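Peptidoglycan-N-acetylglucosamine deacetylase BC_1960 (Bacillus cereus, PDB 4L1G) removes acetyl groups from N-acetylglucosamine residues of peptidoglycan, and also acts on soluble chitin substrates, using zinc as cofactor. Local coordinates at residues T78-P83 / T103-G108; K96-K101 / A238-I243; A164-R169 / E185-I190. One frame throughout, in Å; residues are numbered along the deposited sequence.

Contact 1 (T78-P83 / T103-G108)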
ATOM      1  N   THR A  78       4.009  -2.385   2.083  1.00  9.17           N
ATOM      2  CA  THR A  78       3.146  -1.697   1.127  1.00  9.15           C
ATOM      3  C   THR A  78       3.900  -0.546   0.477  1.00  9.28           C
ATOM      4  O   THR A  78       4.762   0.071   1.104  1.00  9.04           O
ATOM      5  CB  THR A  78       1.851  -1.164   1.779  1.00  8.73           C
ATOM      6  OG1 THR A  78       2.165  -0.096   2.682  1.00  8.70           O
ATOM      7  CG2 THR A  78       1.120  -2.273   2.531  1.00  8.44           C
ATOM      8  N   PHE A  79       3.574  -0.264  -0.782  1.00  9.44           N
ATOM      9  CA  PHE A  79       4.255   0.779  -1.546  1.00  9.36           C
ATOM     10  C   PHE A  79       3.251   1.697  -2.245  1.00  9.17           C
ATOM     11  O   PHE A  79       2.364   1.230  -2.961  1.00  9.44           O
ATOM     12  CB  PHE A  79       5.207   0.151  -2.568  1.00 10.15           C
ATOM     13  CG  PHE A  79       6.243  -0.758  -1.959  1.00 10.57           C
ATOM     14  CD1 PHE A  79       5.986  -2.111  -1.790  1.00 10.88           C
ATOM     15  CD2 PHE A  79       7.471  -0.262  -1.559  1.00 10.58           C
ATOM     16  CE1 PHE A  79       6.935  -2.952  -1.229  1.00 11.07           C
ATOM     17  CE2 PHE A  79       8.425  -1.096  -0.997  1.00 11.04           C
ATOM     18  CZ  PHE A  79       8.156  -2.443  -0.831  1.00 11.49           C
ATOM     19  N   ASP A  80       3.404   3.004  -2.042  1.00 12.82           N
ATOM     20  CA  ASP A  80       2.449   3.988  -2.549  1.00 12.89           C
ATOM     21  C   ASP A  80       2.940   4.753  -3.774  1.00 14.26           C
ATOM     22  O   ASP A  80       4.146   4.889  -3.988  1.00 15.45           O
ATOM     23  CB  ASP A  80       2.103   4.996  -1.452  1.00 12.50           C
ATOM     24  CG  ASP A  80       1.091   4.462  -0.464  1.00 11.33           C
ATOM     25  OD1 ASP A  80       0.720   3.274  -0.565  1.00 10.87           O
ATOM     26  OD2 ASP A  80       0.670   5.236   0.421  1.00 11.13           O
ATOM     27  N   ASP A  81       1.980   5.236  -4.565  1.00 12.86           N
ATOM     28  CA  ASP A  81       2.190   6.206  -5.652  1.00 13.55           C
ATOM     29  C   ASP A  81       2.679   5.638  -6.985  1.00 14.10           C
ATOM     30  O   ASP A  81       2.909   6.389  -7.933  1.00 14.85           O
ATOM     31  CB  ASP A  81       3.087   7.371  -5.215  1.00 21.57           C
ATOM     32  CG  ASP A  81       2.556   8.090  -3.995  1.00 21.06           C
ATOM     33  OD1 ASP A  81       1.356   7.930  -3.689  1.00 20.26           O
ATOM     34  OD2 ASP A  81       3.340   8.817  -3.347  1.00 21.56           O
ATOM     35  N   GLY A  82       2.828   4.321  -7.062  1.00 14.13           N
ATOM     36  CA  GLY A  82       3.269   3.691  -8.294  1.00 14.07           C
ATOM     37  C   GLY A  82       2.175   3.646  -9.344  1.00 14.17           C
ATOM     38  O   GLY A  82       1.048   4.075  -9.088  1.00 13.83           O
ATOM     39  N   PRO A  83       2.500   3.128 -10.540  1.00 14.48           N
ATOM     40  CA  PRO A  83       3.841   2.665 -10.900  1.00 15.07           C
ATOM     41  C   PRO A  83       4.716   3.808 -11.391  1.00 15.94           C
ATOM     42  O   PRO A  83       4.223   4.912 -11.612  1.00 16.16           O
ATOM     43  CB  PRO A  83       3.565   1.710 -12.058  1.00 15.62           C
ATOM     44  CG  PRO A  83       2.381   2.302 -12.727  1.00 15.81           C
ATOM     45  CD  PRO A  83       1.526   2.861 -11.613  1.00 14.89           C
ATOM     46  N   THR A 103       2.136  -5.325  -1.260  1.00  9.78           N
ATOM     47  CA  THR A 103       0.914  -4.701  -1.738  1.00  9.66           C
ATOM     48  C   THR A 103       1.235  -3.331  -2.317  1.00  9.78           C
ATOM     49  O   THR A 103       1.944  -2.537  -1.697  1.00  9.66           O
ATOM     50  CB  THR A 103      -0.121  -4.568  -0.605  1.00  9.16           C
ATOM     51  OG1 THR A 103      -0.298  -5.842   0.027  1.00  9.14           O
ATOM     52  CG2 THR A 103      -1.458  -4.088  -1.149  1.00  9.18           C
ATOM     53  N   PHE A 104       0.721  -3.062  -3.513  1.00 10.13           N
ATOM     54  CA  PHE A 104       0.997  -1.804  -4.196  1.00 10.41           C
ATOM     55  C   PHE A 104      -0.253  -0.942  -4.357  1.00 10.29           C
ATOM     56  O   PHE A 104      -1.191  -1.314  -5.063  1.00 10.50           O
ATOM     57  CB  PHE A 104       1.621  -2.065  -5.569  1.00 11.14           C
ATOM     58  CG  PHE A 104       3.020  -2.603  -5.507  1.00 11.45           C
ATOM     59  CD1 PHE A 104       3.253  -3.942  -5.237  1.00 11.47           C
ATOM     60  CD2 PHE A 104       4.104  -1.770  -5.728  1.00 11.87           C
ATOM     61  CE1 PHE A 104       4.543  -4.441  -5.182  1.00 11.86           C
ATOM     62  CE2 PHE A 104       5.396  -2.262  -5.675  1.00 12.28           C
ATOM     63  CZ  PHE A 104       5.616  -3.600  -5.402  1.00 12.27           C
ATOM     64  N   PHE A 105      -0.259   0.213  -3.700  1.00  9.85           N
ATOM     65  CA  PHE A 105      -1.343   1.170  -3.869  1.00  9.84           C
ATOM     66  C   PHE A 105      -1.011   2.120  -5.013  1.00 10.14           C
ATOM     67  O   PHE A 105      -0.208   3.042  -4.861  1.00 10.12           O
ATOM     68  CB  PHE A 105      -1.605   1.932  -2.570  1.00  9.56           C
ATOM     69  CG  PHE A 105      -2.281   1.103  -1.514  1.00  9.20           C
ATOM     70  CD1 PHE A 105      -1.551   0.545  -0.477  1.00  8.90           C
ATOM     71  CD2 PHE A 105      -3.646   0.867  -1.571  1.00  9.18           C
ATOM     72  CE1 PHE A 105      -2.172  -0.226   0.492  1.00  8.58           C
ATOM     73  CE2 PHE A 105      -4.274   0.099  -0.606  1.00  8.89           C
ATOM     74  CZ  PHE A 105      -3.534  -0.450   0.428  1.00  8.58           C
ATOM     75  N   LEU A 106      -1.628   1.878  -6.164  1.00 11.11           N
ATOM     76  CA  LEU A 106      -1.275   2.590  -7.386  1.00 11.83           C
ATOM     77  C   LEU A 106      -2.174   3.792  -7.657  1.00 12.06           C
ATOM     78  O   LEU A 106      -3.379   3.746  -7.414  1.00 11.87           O
ATOM     79  CB  LEU A 106      -1.323   1.635  -8.581  1.00 12.36           C
ATOM     80  CG  LEU A 106      -0.511   0.344  -8.466  1.00 12.30           C
ATOM     81  CD1 LEU A 106      -0.687  -0.505  -9.718  1.00 12.99           C
ATOM     82  CD2 LEU A 106       0.960   0.638  -8.206  1.00 12.42           C
ATOM     83  N   LEU A 107      -1.573   4.867  -8.159  1.00 12.46           N
ATOM     84  CA  LEU A 107      -2.326   6.030  -8.612  1.00 13.04           C
ATOM     85  C   LEU A 107      -2.895   5.753  -9.996  1.00 13.71           C
ATOM     86  O   LEU A 107      -2.217   5.180 -10.850  1.00 14.16           O
ATOM     87  CB  LEU A 107      -1.432   7.272  -8.656  1.00 13.53           C
ATOM     88  CG  LEU A 107      -1.030   7.859  -7.302  1.00 13.08           C
ATOM     89  CD1 LEU A 107       0.068   8.894  -7.460  1.00 13.74           C
ATOM     90  CD2 LEU A 107      -2.241   8.470  -6.623  1.00 12.82           C
ATOM     91  N   GLY A 108      -4.144   6.155 -10.209  1.00 13.88           N
ATOM     92  CA  GLY A 108      -4.802   5.955 -11.489  1.00 14.61           C
ATOM     93  C   GLY A 108      -4.068   6.604 -12.648  1.00 15.55           C
ATOM     94  O   GLY A 108      -3.937   6.007 -13.717  1.00 16.17           O
TER
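Thr78 to Asp80 and Thr103 to Phe105 run side by side as parallel strands, the two ends of a beta-alpha-beta unit in the polysaccharide deacetylase (NodB) barrel, with helix 89-97 between them. Their backbones alternate donors and acceptors: Phe79 N gives to Thr103 O at 2.9 Å, Phe79 O takes Phe105 N, and Asp81 N meets Phe105 O at 3.1 Å. Past the corner at Asp81, Leu107 N bonds to Gly82 O (2.9 Å).

Phe79 and Phe104 share the face turned to helices 89-97 and 115-123. Their rings are near parallel but slid apart, planes 24° apart, and Phe79 CD1 rests over the rim of one Phe104 face; large flat apolar groups suit this strand-helix interface. Leu106 CD2 presses to 3.4 Å from Gly82 C, an approach helped by glycine's lack of a side chain, and lies 4.1 Å from CD of Pro83, which follows a cis peptide bond.

The other face carries Thr78, Asp80 and Phe105. Asp80 CG sits beside its own backbone N (chi1 -79°), which brings OD1 to 3.4 Å from Phe105 CB, the carboxylate standing perpendicular to the ring. Asp80, the probable proton acceptor, is salt-bridged through OD1 to Arg169. Asp81, a zinc ligand together with His131 and His135, is hydrogen-bonded through OD2 to Thr227 OG1. Strand pairing fixes the backbone from which both acids project.

Contact 2 (K96-K101 / A238-I243)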
ATOM      1  N   LYS A  96      11.434  -9.970  -5.284  1.00 17.67           N
ATOM      2  CA  LYS A  96      11.587 -11.263  -5.938  1.00 18.49           C
ATOM      3  C   LYS A  96      12.742 -12.063  -5.337  1.00 19.13           C
ATOM      4  O   LYS A  96      12.597 -13.245  -5.032  1.00 19.33           O
ATOM      5  CB  LYS A  96      11.821 -11.066  -7.438  1.00 19.43           C
ATOM      6  CG  LYS A  96      11.912 -12.353  -8.237  1.00 20.41           C
ATOM      7  CD  LYS A  96      10.613 -13.134  -8.157  1.00 19.91           C
ATOM      8  CE  LYS A  96      10.608 -14.302  -9.128  1.00 21.03           C
ATOM      9  NZ  LYS A  96       9.348 -15.091  -9.024  1.00 20.69           N
ATOM     10  N   GLN A  97      13.884 -11.407  -5.161  1.00 26.52           N
ATOM     11  CA  GLN A  97      15.085 -12.078  -4.675  1.00 27.36           C
ATOM     12  C   GLN A  97      15.035 -12.396  -3.180  1.00 26.77           C
ATOM     13  O   GLN A  97      15.905 -13.092  -2.659  1.00 27.33           O
ATOM     14  CB  GLN A  97      16.333 -11.260  -5.017  1.00 28.22           C
ATOM     15  CG  GLN A  97      16.637 -11.209  -6.508  1.00 29.43           C
ATOM     16  CD  GLN A  97      16.909 -12.586  -7.096  1.00 30.66           C
ATOM     17  OE1 GLN A  97      17.574 -13.418  -6.477  1.00 30.98           O
ATOM     18  NE2 GLN A  97      16.387 -12.835  -8.292  1.00 31.09           N
ATOM     19  N   HIS A  98      14.013 -11.887  -2.497  1.00 16.88           N
ATOM     20  CA  HIS A  98      13.812 -12.198  -1.087  1.00 16.28           C
ATOM     21  C   HIS A  98      12.587 -13.083  -0.878  1.00 15.74           C
ATOM     22  O   HIS A  98      12.202 -13.356   0.260  1.00 15.23           O
ATOM     23  CB  HIS A  98      13.689 -10.920  -0.256  1.00 15.51           C
ATOM     24  CG  HIS A  98      14.986 -10.198  -0.064  1.00 16.15           C
ATOM     25  ND1 HIS A  98      15.400  -9.177  -0.892  1.00 16.54           N
ATOM     26  CD2 HIS A  98      15.964 -10.354   0.859  1.00 16.60           C
ATOM     27  CE1 HIS A  98      16.574  -8.732  -0.486  1.00 17.22           C
ATOM     28  NE2 HIS A  98      16.940  -9.429   0.574  1.00 17.26           N
ATOM     29  N   ASN A  99      11.979 -13.518  -1.980  1.00 15.98           N
ATOM     30  CA  ASN A  99      10.831 -14.425  -1.939  1.00 15.72           C
ATOM     31  C   ASN A  99       9.648 -13.860  -1.140  1.00 14.58           C
ATOM     32  O   ASN A  99       8.999 -14.577  -0.380  1.00 14.33           O
ATOM     33  CB  ASN A  99      11.258 -15.796  -1.391  1.00 16.35           C
ATOM     34  CG  ASN A  99      10.195 -16.867  -1.582  1.00 16.45           C
ATOM     35  OD1 ASN A  99       9.504 -16.903  -2.599  1.00 16.57           O
ATOM     36  ND2 ASN A  99      10.052 -17.736  -0.590  1.00 16.49           N
ATOM     37  N   VAL A 100       9.373 -12.571  -1.309  1.00 14.00           N
ATOM     38  CA  VAL A 100       8.251 -11.954  -0.607  1.00 13.04           C
ATOM     39  C   VAL A 100       7.262 -11.280  -1.550  1.00 12.75           C
ATOM     40  O   VAL A 100       7.637 -10.755  -2.599  1.00 13.14           O
ATOM     41  CB  VAL A 100       8.717 -10.930   0.454  1.00 12.55           C
ATOM     42  CG1 VAL A 100       9.472 -11.630   1.578  1.00 12.79           C
ATOM     43  CG2 VAL A 100       9.569  -9.856  -0.180  1.00 12.85           C
ATOM     44  N   LYS A 101       5.991 -11.311  -1.167  1.00 17.75           N
ATOM     45  CA  LYS A 101       4.957 -10.580  -1.879  1.00 17.46           C
ATOM     46  C   LYS A 101       4.617  -9.324  -1.088  1.00 16.76           C
ATOM     47  O   LYS A 101       4.707  -9.313   0.140  1.00 16.37           O
ATOM     48  CB  LYS A 101       3.705 -11.441  -2.052  1.00 17.53           C
ATOM     49  CG  LYS A 101       3.964 -12.825  -2.625  1.00 18.35           C
ATOM     50  CD  LYS A 101       4.553 -12.753  -4.020  1.00 19.09           C
ATOM     51  CE  LYS A 101       4.799 -14.147  -4.576  1.00 20.12           C
ATOM     52  NZ  LYS A 101       5.442 -14.098  -5.915  1.00 20.97           N
ATOM     53  N   ALA A 238      16.938  -0.230   1.313  1.00 17.70           N
ATOM     54  CA  ALA A 238      16.565  -0.607   2.674  1.00 17.36           C
ATOM     55  C   ALA A 238      15.985  -2.015   2.732  1.00 16.23           C
ATOM     56  O   ALA A 238      16.141  -2.715   3.729  1.00 16.10           O
ATOM     57  CB  ALA A 238      15.577   0.398   3.250  1.00 17.58           C
ATOM     58  N   LEU A 239      15.322  -2.426   1.656  1.00 14.41           N
ATOM     59  CA  LEU A 239      14.700  -3.746   1.577  1.00 14.55           C
ATOM     60  C   LEU A 239      15.701  -4.885   1.754  1.00 15.63           C
ATOM     61  O   LEU A 239      15.360  -5.939   2.291  1.00 15.27           O
ATOM     62  CB  LEU A 239      13.956  -3.909   0.247  1.00 14.73           C
ATOM     63  CG  LEU A 239      12.770  -2.967   0.027  1.00 13.73           C
ATOM     64  CD1 LEU A 239      12.129  -3.205  -1.331  1.00 14.02           C
ATOM     65  CD2 LEU A 239      11.753  -3.133   1.144  1.00 12.67           C
ATOM     66  N   ASP A 240      16.934  -4.670   1.301  1.00 20.06           N
ATOM     67  CA  ASP A 240      17.981  -5.683   1.425  1.00 21.03           C
ATOM     68  C   ASP A 240      18.356  -5.936   2.882  1.00 20.94           C
ATOM     69  O   ASP A 240      18.938  -6.969   3.205  1.00 21.48           O
ATOM     70  CB  ASP A 240      19.226  -5.288   0.624  1.00 22.32           C
ATOM     71  CG  ASP A 240      19.051  -5.490  -0.871  1.00 22.79           C
ATOM     72  OD1 ASP A 240      19.713  -4.772  -1.653  1.00 23.66           O
ATOM     73  OD2 ASP A 240      18.255  -6.366  -1.268  1.00 22.14           O
ATOM     74  N   LYS A 241      18.023  -4.990   3.755  1.00 23.21           N
ATOM     75  CA  LYS A 241      18.306  -5.126   5.180  1.00 23.42           C
ATOM     76  C   LYS A 241      17.042  -5.434   5.973  1.00 22.25           C
ATOM     77  O   LYS A 241      17.046  -6.289   6.859  1.00 21.97           O
ATOM     78  CB  LYS A 241      18.954  -3.852   5.723  1.00 24.93           C
ATOM     79  CG  LYS A 241      20.367  -3.599   5.228  1.00 26.21           C
ATOM     80  CD  LYS A 241      20.901  -2.288   5.780  1.00 28.02           C
ATOM     81  CE  LYS A 241      22.342  -2.052   5.369  1.00 29.19           C
ATOM     82  NZ  LYS A 241      23.259  -3.044   5.991  1.00 30.15           N
ATOM     83  N   ILE A 242      15.964  -4.729   5.646  1.00 16.90           N
ATOM     84  CA  ILE A 242      14.697  -4.857   6.360  1.00 15.84           C
ATOM     85  C   ILE A 242      14.155  -6.282   6.337  1.00 14.83           C
ATOM     86  O   ILE A 242      13.774  -6.831   7.372  1.00 14.42           O
ATOM     87  CB  ILE A 242      13.633  -3.905   5.775  1.00 15.41           C
ATOM     88  CG1 ILE A 242      13.960  -2.454   6.136  1.00 17.09           C
ATOM     89  CG2 ILE A 242      12.246  -4.270   6.275  1.00 14.06           C
ATOM     90  CD1 ILE A 242      13.029  -1.448   5.499  1.00 17.02           C
ATOM     91  N   ILE A 243      14.135  -6.878   5.151  1.00 13.78           N
ATOM     92  CA  ILE A 243      13.546  -8.202   4.977  1.00 13.57           C
ATOM     93  C   ILE A 243      14.265  -9.323   5.746  1.00 14.13           C
ATOM     94  O   ILE A 243      13.624 -10.037   6.518  1.00 13.77           O
ATOM     95  CB  ILE A 243      13.358  -8.553   3.481  1.00 13.75           C
ATOM     96  CG1 ILE A 243      12.382  -7.567   2.831  1.00 13.11           C
ATOM     97  CG2 ILE A 243      12.868  -9.981   3.321  1.00 13.78           C
ATOM     98  CD1 ILE A 243      12.233  -7.743   1.335  1.00 13.41           C
TER
HETATM   99  O   HOH W   1      19.495  -8.787   1.210  1.00 20.16           O
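The imidazole of His98 has the carbonyl oxygen Leu239 O above one face, toward the rim and 4.1 Å from CE1. At its edge, in the ring plane, are Asp240 OD2 and a water. OD2 comes within 3.0 Å of His98 CE1, a carbon whose C-H is probably polarised enough to suit a carboxylate oxygen, with the carboxylate turned 39° from the ring. The water lies 2.7 Å from His98 NE2 and donates to Asp240 O at 2.8 Å, so it joins the ring to the helix backbone.

Ile243 meets the ring obliquely. Its CG2 lies 3.8 Å from His98 CB, and CD1 reaches both CB and the ring carbon CG. With CG1 anti to the carbonyl carbon and the chain extended beyond it (chi2 174°), Ile243 CD1 also reaches Val100 CG2 at 3.7 Å, the two side chains running antiparallel as they pass.

Here the turn that follows helix 89-97 meets helix 233-248 on the outside of the barrel. A Schellman motif ends the first helix, with Asn99 at positive phi as the C-prime residue; asparagine accepts that conformation readily. The chain then turns inward, burying Val100 against Ile243, with Phe253 of strand 252-253 touching both. Toward the surface, His98 ND1 is hydrogen-bonded to Lys94 O, Lys94 NZ forms a salt bridge with Asp240 OD1, and Lys247 bonds to His98 O.

Contact 3 (A164-R169 / E185-I190)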
ATOM      1  N   ALA A 164     -11.013  -5.913  -9.914  1.00 20.03           N
ATOM      2  CA  ALA A 164     -11.237  -4.644  -9.234  1.00 20.11           C
ATOM      3  C   ALA A 164     -10.715  -4.727  -7.803  1.00 19.09           C
ATOM      4  O   ALA A 164     -11.232  -5.503  -7.002  1.00 19.16           O
ATOM      5  CB  ALA A 164     -12.719  -4.293  -9.243  1.00 21.28           C
ATOM      6  N   PRO A 165      -9.683  -3.930  -7.479  1.00 14.00           N
ATOM      7  CA  PRO A 165      -9.024  -3.976  -6.166  1.00 12.95           C
ATOM      8  C   PRO A 165      -9.979  -3.689  -5.009  1.00 13.03           C
ATOM      9  O   PRO A 165     -10.771  -2.750  -5.078  1.00 13.77           O
ATOM     10  CB  PRO A 165      -7.971  -2.867  -6.263  1.00 12.58           C
ATOM     11  CG  PRO A 165      -7.722  -2.708  -7.728  1.00 13.24           C
ATOM     12  CD  PRO A 165      -9.054  -2.944  -8.376  1.00 14.11           C
ATOM     13  N   LYS A 166      -9.897  -4.495  -3.955  1.00 17.43           N
ATOM     14  CA  LYS A 166     -10.755  -4.325  -2.789  1.00 17.83           C
ATOM     15  C   LYS A 166     -10.182  -3.285  -1.832  1.00 17.04           C
ATOM     16  O   LYS A 166     -10.911  -2.672  -1.052  1.00 17.59           O
ATOM     17  CB  LYS A 166     -10.927  -5.660  -2.058  1.00 17.95           C
ATOM     18  CG  LYS A 166     -11.901  -5.620  -0.886  1.00 18.92           C
ATOM     19  CD  LYS A 166     -11.921  -6.943  -0.137  1.00 18.95           C
ATOM     20  CE  LYS A 166     -12.988  -6.953   0.946  1.00 20.29           C
ATOM     21  NZ  LYS A 166     -14.361  -6.849   0.377  1.00 22.08           N
ATOM     22  N   PHE A 167      -8.870  -3.084  -1.905  1.00  9.33           N
ATOM     23  CA  PHE A 167      -8.174  -2.239  -0.941  1.00  8.97           C
ATOM     24  C   PHE A 167      -7.943  -0.811  -1.418  1.00  9.09           C
ATOM     25  O   PHE A 167      -7.462  -0.579  -2.528  1.00  9.48           O
ATOM     26  CB  PHE A 167      -6.849  -2.883  -0.517  1.00  9.05           C
ATOM     27  CG  PHE A 167      -7.012  -4.031   0.437  1.00  8.90           C
ATOM     28  CD1 PHE A 167      -7.196  -5.322  -0.032  1.00  9.31           C
ATOM     29  CD2 PHE A 167      -6.985  -3.821   1.807  1.00  8.43           C
ATOM     30  CE1 PHE A 167      -7.348  -6.383   0.847  1.00  9.28           C
ATOM     31  CE2 PHE A 167      -7.137  -4.877   2.691  1.00  8.32           C
ATOM     32  CZ  PHE A 167      -7.320  -6.158   2.209  1.00  8.74           C
ATOM     33  N   ILE A 168      -8.287   0.140  -0.556  1.00  8.83           N
ATOM     34  CA  ILE A 168      -8.060   1.557  -0.810  1.00  9.08           C
ATOM     35  C   ILE A 168      -7.116   2.117   0.246  1.00  8.97           C
ATOM     36  O   ILE A 168      -7.193   1.739   1.415  1.00  8.65           O
ATOM     37  CB  ILE A 168      -9.385   2.351  -0.734  1.00  9.15           C
ATOM     38  CG1 ILE A 168     -10.351   1.908  -1.831  1.00  9.32           C
ATOM     39  CG2 ILE A 168      -9.135   3.855  -0.835  1.00  9.59           C
ATOM     40  CD1 ILE A 168     -11.681   2.631  -1.782  1.00  9.45           C
ATOM     41  N   ARG A 169      -6.213   3.003  -0.164  1.00  9.30           N
ATOM     42  CA  ARG A 169      -5.460   3.807   0.791  1.00  9.15           C
ATOM     43  C   ARG A 169      -5.535   5.281   0.408  1.00  9.55           C
ATOM     44  O   ARG A 169      -5.189   5.651  -0.711  1.00  9.87           O
ATOM     45  CB  ARG A 169      -4.003   3.357   0.878  1.00  8.98           C
ATOM     46  CG  ARG A 169      -3.170   4.204   1.827  1.00  8.96           C
ATOM     47  CD  ARG A 169      -1.753   3.681   1.950  1.00  8.90           C
ATOM     48  NE  ARG A 169      -1.669   2.497   2.799  1.00  8.55           N
ATOM     49  CZ  ARG A 169      -0.601   1.708   2.865  1.00  8.52           C
ATOM     50  NH1 ARG A 169       0.466   1.974   2.121  1.00  8.78           N
ATOM     51  NH2 ARG A 169      -0.599   0.650   3.666  1.00  8.29           N
ATOM     52  N   GLU A 185     -19.705   0.284   2.387  1.00 19.30           N
ATOM     53  CA  GLU A 185     -20.936  -0.158   1.737  1.00 20.70           C
ATOM     54  C   GLU A 185     -20.666  -0.734   0.351  1.00 20.73           C
ATOM     55  O   GLU A 185     -21.398  -1.598  -0.125  1.00 21.88           O
ATOM     56  CB  GLU A 185     -21.941   0.992   1.644  1.00 20.76           C
ATOM     57  CG  GLU A 185     -22.500   1.431   2.989  1.00 20.95           C
ATOM     58  CD  GLU A 185     -23.345   2.686   2.891  1.00 20.99           C
ATOM     59  OE1 GLU A 185     -23.961   3.064   3.911  1.00 21.02           O
ATOM     60  OE2 GLU A 185     -23.391   3.298   1.799  1.00 20.61           O
ATOM     61  N   GLN A 186     -19.604  -0.254  -0.287  1.00 16.41           N
ATOM     62  CA  GLN A 186     -19.249  -0.707  -1.626  1.00 16.26           C
ATOM     63  C   GLN A 186     -18.285  -1.890  -1.601  1.00 15.98           C
ATOM     64  O   GLN A 186     -17.686  -2.228  -2.620  1.00 15.47           O
ATOM     65  CB  GLN A 186     -18.658   0.445  -2.440  1.00 15.54           C
ATOM     66  CG  GLN A 186     -19.653   1.549  -2.738  1.00 16.29           C
ATOM     67  CD  GLN A 186     -20.814   1.064  -3.581  1.00 17.41           C
ATOM     68  OE1 GLN A 186     -20.633   0.274  -4.508  1.00 17.62           O
ATOM     69  NE2 GLN A 186     -22.016   1.527  -3.261  1.00 18.26           N
ATOM     70  N   ASN A 187     -18.140  -2.505  -0.430  1.00 24.29           N
ATOM     71  CA  ASN A 187     -17.311  -3.698  -0.260  1.00 23.36           C
ATOM     72  C   ASN A 187     -15.813  -3.445  -0.470  1.00 20.94           C
ATOM     73  O   ASN A 187     -15.075  -4.340  -0.883  1.00 19.94           O
ATOM     74  CB  ASN A 187     -17.806  -4.843  -1.156  1.00 24.13           C
ATOM     75  CG  ASN A 187     -17.418  -6.208  -0.627  1.00 23.43           C
ATOM     76  OD1 ASN A 187     -17.207  -6.387   0.573  1.00 23.16           O
ATOM     77  ND2 ASN A 187     -17.324  -7.184  -1.526  1.00 23.07           N
ATOM     78  N   PHE A 188     -15.377  -2.220  -0.188  1.00 12.00           N
ATOM     79  CA  PHE A 188     -13.954  -1.906  -0.134  1.00 10.66           C
ATOM     80  C   PHE A 188     -13.441  -2.130   1.282  1.00 10.15           C
ATOM     81  O   PHE A 188     -14.223  -2.218   2.230  1.00 10.74           O
ATOM     82  CB  PHE A 188     -13.697  -0.440  -0.495  1.00 10.51           C
ATOM     83  CG  PHE A 188     -13.811  -0.131  -1.962  1.00 10.93           C
ATOM     84  CD1 PHE A 188     -12.802  -0.489  -2.840  1.00 10.75           C
ATOM     85  CD2 PHE A 188     -14.913   0.551  -2.453  1.00 11.60           C
ATOM     86  CE1 PHE A 188     -12.898  -0.189  -4.190  1.00 11.25           C
ATOM     87  CE2 PHE A 188     -15.017   0.852  -3.799  1.00 12.08           C
ATOM     88  CZ  PHE A 188     -14.006   0.482  -4.669  1.00 11.90           C
ATOM     89  N   MET A 189     -12.124  -2.220   1.425  1.00 17.57           N
ATOM     90  CA  MET A 189     -11.504  -2.081   2.737  1.00 16.87           C
ATOM     91  C   MET A 189     -10.395  -1.045   2.669  1.00 15.46           C
ATOM     92  O   MET A 189      -9.583  -1.046   1.748  1.00 14.67           O
ATOM     93  CB  MET A 189     -10.960  -3.406   3.276  1.00 16.50           C
ATOM     94  CG  MET A 189     -10.360  -3.251   4.670  1.00 15.93           C
ATOM     95  SD  MET A 189      -9.932  -4.776   5.520  1.00 15.96           S
ATOM     96  CE  MET A 189      -9.461  -4.134   7.126  1.00 15.56           C
ATOM     97  N   ILE A 190     -10.370  -0.150   3.649  1.00 11.71           N
ATOM     98  CA  ILE A 190      -9.360   0.892   3.687  1.00 10.59           C
ATOM     99  C   ILE A 190      -8.295   0.569   4.723  1.00  9.84           C
ATOM    100  O   ILE A 190      -8.598   0.345   5.894  1.00 10.03           O
ATOM    101  CB  ILE A 190      -9.988   2.266   3.969  1.00 10.93           C
ATOM    102  CG1 ILE A 190     -10.873   2.675   2.786  1.00 11.71           C
ATOM    103  CG2 ILE A 190      -8.909   3.303   4.239  1.00 10.13           C
ATOM    104  CD1 ILE A 190     -11.333   4.106   2.822  1.00 11.89           C
TER
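Lys166 O takes the N-H of Met189 at 2.8 Å, and Ile168 N returns a bond to Met189 O at 2.9 Å. These two bonds set Phe167 beside Met189 and Ile168 beside Ile190 as parallel strand partners.

On the side of Phe188, CD1 of Ile168 stands over the ring, 3.6 Å from its centroid and only 21° off the normal, a CH-pi contact. Branched isoleucine suits a strand, and here it fills the interface with both Phe188 and Ile190. Lys166 O approaches the same ring at its edge, 3.4 Å from Phe188 CD1, where the polarised C-H bonds suit an oxygen. An aromatic residue can thus take a methyl on its face and a carbonyl at its rim. The other side of the strand pair brings Met189 and Phe167 together, both pointing the same way. Met189 SD is 5.0 Å from the centroid of the Phe167 ring and oblique to it, a Met-aromatic contact in which the extended thioether runs alongside Phe167 CE2.

The Lys166 chain leaves with CG opposite the backbone N (chi1 -175°), stays extended, and bends at its last torsion. A long, flexible lysine can so span to the helix-end carbonyl: NZ reaches Asn187 O at 2.9 Å, from above the carbonyl plane, and Asn187 OD1 also lies 2.9 Å from NZ. Asn187 is the C-prime residue of the Schellman motif that ends helix 177-185, and asparagine accepts the positive phi this needs.

That helix connects the strands in a beta-alpha-beta arrangement and covers Ile190 through Leu180 and Ala183. Helix 143-161 packs on Phe188 through Ile150 and Glu154. Strand 189-191 lies between 167-168 and 64-65, and Phe167 also bonds by its backbone to Asn130 of strand 127-130.

Overall arrangement
Contacts 1 and 3 are both parallel strand pairings whose strands are separated by one helix; the centre of contact 1 is about 6 Å from the centre of the chain, that of contact 3 about 12 Å. Arg169, at the end of contact 3, enters the polar face of contact 1 at Thr78 and Asp80. Contact 2, centred about 16 Å out and across the chain centre from contact 3, joins a helix to the turn that ends another, and touches contact 1 where Leu239 meets Phe79. Contact 1 is wholly buried, contact 3 mostly so apart from Asn187, while contact 2 pairs buried Val100 and Ile243 with partly exposed His98 and Asp240. Lysines meet acid or carbonyl groups in both outer contacts.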